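Endoglucanase, glycoside hydrolase family 5 protein (Cytophaga hutchinsonii, PDB 5IHS) probably hydrolyses internal beta-1,4-glucosidic bonds of cellulose as an endoglucanase with a TIM-barrel fold. Local coordinates at residues A[134-139]-A[172-177]. Numbering follows the deposited sequence.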
ATOM      1  N   ALA A 134      -5.677 -15.314 -14.986  1.00 10.70           N
ATOM      2  CA  ALA A 134      -5.673 -16.593 -14.296  1.00 11.54           C
ATOM      3  C   ALA A 134      -4.545 -16.651 -13.279  1.00 10.43           C
ATOM      4  O   ALA A 134      -4.725 -17.169 -12.174  1.00 11.13           O
ATOM      5  CB  ALA A 134      -5.549 -17.745 -15.296  1.00 13.06           C
ATOM      6  N   ALA A 135      -3.373 -16.128 -13.638  1.00 10.47           N
ATOM      7  CA  ALA A 135      -2.258 -16.106 -12.696  1.00 10.80           C
ATOM      8  C   ALA A 135      -2.604 -15.279 -11.462  1.00  9.49           C
ATOM      9  O   ALA A 135      -2.315 -15.673 -10.323  1.00  9.90           O
ATOM     10  CB  ALA A 135      -1.013 -15.555 -13.386  1.00 12.32           C
ATOM     11  N   ALA A 136      -3.236 -14.125 -11.667  1.00  9.02           N
ATOM     12  CA  ALA A 136      -3.589 -13.258 -10.548  1.00  9.00           C
ATOM     13  C   ALA A 136      -4.651 -13.899  -9.665  1.00  9.06           C
ATOM     14  O   ALA A 136      -4.573 -13.833  -8.431  1.00  9.24           O
ATOM     15  CB  ALA A 136      -4.086 -11.916 -11.080  1.00  9.34           C
ATOM     16  N   GLN A 137      -5.659 -14.514 -10.284  1.00  9.22           N
ATOM     17  CA  GLN A 137      -6.706 -15.187  -9.530  1.00  9.81           C
ATOM     18  C   GLN A 137      -6.128 -16.327  -8.709  1.00 10.59           C
ATOM     19  O   GLN A 137      -6.527 -16.537  -7.559  1.00 11.47           O
ATOM     20  CB  GLN A 137      -7.781 -15.697 -10.489  1.00 10.43           C
ATOM     21  CG  GLN A 137      -8.646 -14.589 -11.066  1.00 11.02           C
ATOM     22  CD  GLN A 137      -9.651 -15.106 -12.075  1.00 12.35           C
ATOM     23  OE1 GLN A 137      -9.907 -16.315 -12.167  1.00 13.40           O
ATOM     24  NE2 GLN A 137     -10.236 -14.195 -12.838  1.00 13.69           N
ATOM     25  N   ARG A 138      -5.184 -17.073  -9.282  1.00 10.45           N
ATOM     26  CA  ARG A 138      -4.567 -18.180  -8.558  1.00 11.68           C
ATOM     27  C   ARG A 138      -3.821 -17.667  -7.331  1.00 10.75           C
ATOM     28  O   ARG A 138      -3.966 -18.202  -6.223  1.00 11.03           O
ATOM     29  CB  ARG A 138      -3.620 -18.939  -9.498  1.00 13.53           C
ATOM     30  CG  ARG A 138      -2.948 -20.155  -8.879  1.00 17.65           C
ATOM     31  CD  ARG A 138      -2.267 -21.036  -9.939  1.00 21.56           C
ATOM     32  NE  ARG A 138      -1.224 -20.334 -10.694  1.00 25.05           N
ATOM     33  CZ  ARG A 138      -1.315 -19.954 -11.972  1.00 26.77           C
ATOM     34  NH1 ARG A 138      -0.295 -19.329 -12.546  1.00 27.96           N
ATOM     35  NH2 ARG A 138      -2.402 -20.197 -12.689  1.00 27.06           N
ATOM     36  N   PHE A 139      -3.019 -16.616  -7.519  1.00  9.39           N
ATOM     37  CA  PHE A 139      -2.257 -16.037  -6.418  1.00  9.25           C
ATOM     38  C   PHE A 139      -3.176 -15.567  -5.299  1.00  8.68           C
ATOM     39  O   PHE A 139      -2.966 -15.889  -4.122  1.00  9.06           O
ATOM     40  CB  PHE A 139      -1.418 -14.868  -6.927  1.00  9.13           C
ATOM     41  CG  PHE A 139      -0.745 -14.108  -5.825  1.00  8.84           C
ATOM     42  CD1 PHE A 139       0.322 -14.663  -5.140  1.00  9.40           C
ATOM     43  CD2 PHE A 139      -1.182 -12.845  -5.461  1.00  8.89           C
ATOM     44  CE1 PHE A 139       0.942 -13.974  -4.112  1.00 10.34           C
ATOM     45  CE2 PHE A 139      -0.567 -12.153  -4.433  1.00  9.19           C
ATOM     46  CZ  PHE A 139       0.497 -12.719  -3.754  1.00  9.46           C
ATOM     47  N   LYS A 172     -11.769  -2.734 -14.236  1.00  8.25           N
ATOM     48  CA  LYS A 172     -12.911  -3.174 -13.435  1.00  8.84           C
ATOM     49  C   LYS A 172     -13.228  -4.644 -13.661  1.00  9.08           C
ATOM     50  O   LYS A 172     -13.383  -5.382 -12.670  1.00  9.19           O
ATOM     51  CB  LYS A 172     -14.123  -2.257 -13.647  1.00  9.48           C
ATOM     52  CG  LYS A 172     -15.242  -2.545 -12.665  1.00 10.18           C
ATOM     53  CD  LYS A 172     -16.481  -1.681 -12.877  1.00 11.10           C
ATOM     54  CE  LYS A 172     -17.470  -1.907 -11.752  1.00 13.76           C
ATOM     55  NZ  LYS A 172     -18.844  -1.520 -12.091  1.00 15.94           N
ATOM     56  N   PRO A 173     -13.339  -5.140 -14.903  1.00  9.75           N
ATOM     57  CA  PRO A 173     -13.608  -6.579 -15.079  1.00 10.09           C
ATOM     58  C   PRO A 173     -12.512  -7.462 -14.503  1.00  9.62           C
ATOM     59  O   PRO A 173     -12.813  -8.503 -13.902  1.00  9.95           O
ATOM     60  CB  PRO A 173     -13.758  -6.733 -16.601  1.00 11.92           C
ATOM     61  CG  PRO A 173     -14.070  -5.385 -17.098  1.00 11.84           C
ATOM     62  CD  PRO A 173     -13.378  -4.419 -16.190  1.00 10.28           C
ATOM     63  N   TYR A 174     -11.242  -7.077 -14.662  1.00  9.08           N
ATOM     64  CA  TYR A 174     -10.158  -7.828 -14.038  1.00  8.72           C
ATOM     65  C   TYR A 174     -10.344  -7.878 -12.527  1.00  8.35           C
ATOM     66  O   TYR A 174     -10.257  -8.948 -11.906  1.00  8.70           O
ATOM     67  CB  TYR A 174      -8.800  -7.195 -14.380  1.00  9.11           C
ATOM     68  CG  TYR A 174      -7.729  -7.601 -13.394  1.00  8.35           C
ATOM     69  CD1 TYR A 174      -7.028  -8.793 -13.549  1.00  8.97           C
ATOM     70  CD2 TYR A 174      -7.442  -6.823 -12.283  1.00  8.18           C
ATOM     71  CE1 TYR A 174      -6.072  -9.191 -12.633  1.00  8.75           C
ATOM     72  CE2 TYR A 174      -6.491  -7.217 -11.371  1.00  7.94           C
ATOM     73  CZ  TYR A 174      -5.813  -8.404 -11.543  1.00  8.41           C
ATOM     74  OH  TYR A 174      -4.864  -8.833 -10.650  1.00  8.42           O
ATOM     75  N   ALA A 175     -10.600  -6.719 -11.919  1.00  8.20           N
ATOM     76  CA  ALA A 175     -10.691  -6.648 -10.466  1.00  8.28           C
ATOM     77  C   ALA A 175     -11.874  -7.445  -9.947  1.00  8.55           C
ATOM     78  O   ALA A 175     -11.770  -8.116  -8.919  1.00  9.01           O
ATOM     79  CB  ALA A 175     -10.783  -5.195 -10.004  1.00  9.27           C
ATOM     80  N   GLU A 176     -13.009  -7.363 -10.631  1.00  9.09           N
ATOM     81  CA  GLU A 176     -14.179  -8.124 -10.214  1.00 10.14           C
ATOM     82  C   GLU A 176     -13.896  -9.623 -10.201  1.00 10.11           C
ATOM     83  O   GLU A 176     -14.343 -10.336  -9.295  1.00 10.56           O
ATOM     84  CB  GLU A 176     -15.366  -7.757 -11.106  1.00 12.15           C
ATOM     85  CG  GLU A 176     -15.894  -6.366 -10.783  1.00 15.51           C
ATOM     86  CD  GLU A 176     -16.963  -5.888 -11.723  1.00 20.43           C
ATOM     87  OE1 GLU A 176     -16.919  -6.242 -12.924  1.00 22.32           O
ATOM     88  OE2 GLU A 176     -17.845  -5.142 -11.253  1.00 22.24           O
ATOM     89  N   GLY A 177     -13.161 -10.125 -11.198  1.00 10.44           N
ATOM     90  CA  GLY A 177     -12.819 -11.538 -11.212  1.00 10.92           C
ATOM     91  C   GLY A 177     -11.947 -11.937 -10.037  1.00 10.66           C
ATOM     92  O   GLY A 177     -12.137 -12.999  -9.439  1.00 11.72           O
TER
HETATM   93  O   HOH W   1      -9.900 -11.442 -13.242  1.00 12.03           O
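Ala-136 and Gln-137 meet Tyr-174 and Gly-177 in a small packing contact between neighbouring outer helices of the TIM barrel, 133-147 and 167-185. These helices follow barrel strands 119-125 and 153-156. The contact buries 142 Å² in all and has two halves, one apolar and one polar.

In the apolar half, the Tyr-174 ring reaches across to Ala-136. With CG anti to the backbone N of Tyr-174 (chi1 159°), the outer end of the ring comes up to Ala-136. The methyl CB of Ala-136 sits at the ring edge, near the ring plane, 3.7 Å from Tyr-174 CE1. The same methyl lies 3.2 Å from Tyr-174 OH, a close approach. That hydroxyl is hydrogen-bonded to Val-157 O. Tyr-124 of strand 119-125 touches both Ala-136 and Tyr-174, and Tyr-158 packs edge-to-face with the tyrosine ring.

In the polar half, the extended Gln-137 chain brings its amide up to Gly-177. NE2 of Gln-137 lies 4.0 Å from Gly-177 CA, a van der Waals approach to bare backbone. The CA atoms of Gln-137 and Gly-177 are 7.3 Å apart, against 9.2 Å for Ala-136 and Tyr-174. A water completes the link. It accepts from Gln-137 NE2 at 2.8 Å and donates to Tyr-174 O at 2.9 Å. Gln-137 also lies against Val-178 and Lys-181 of helix 167-185. Cutting Gln-137 back to an alanine would remove the amide, and would probably leave the water without that donor and open a gap beside Gly-177.

Between segments 134-139 and 172-177, then, the polar link is indirect: the amide meets the facing backbone through a water and not through a direct bond. The buried Tyr-174 OH has its partner in Val-157 O, so its approach to the Ala-136 methyl is purely steric.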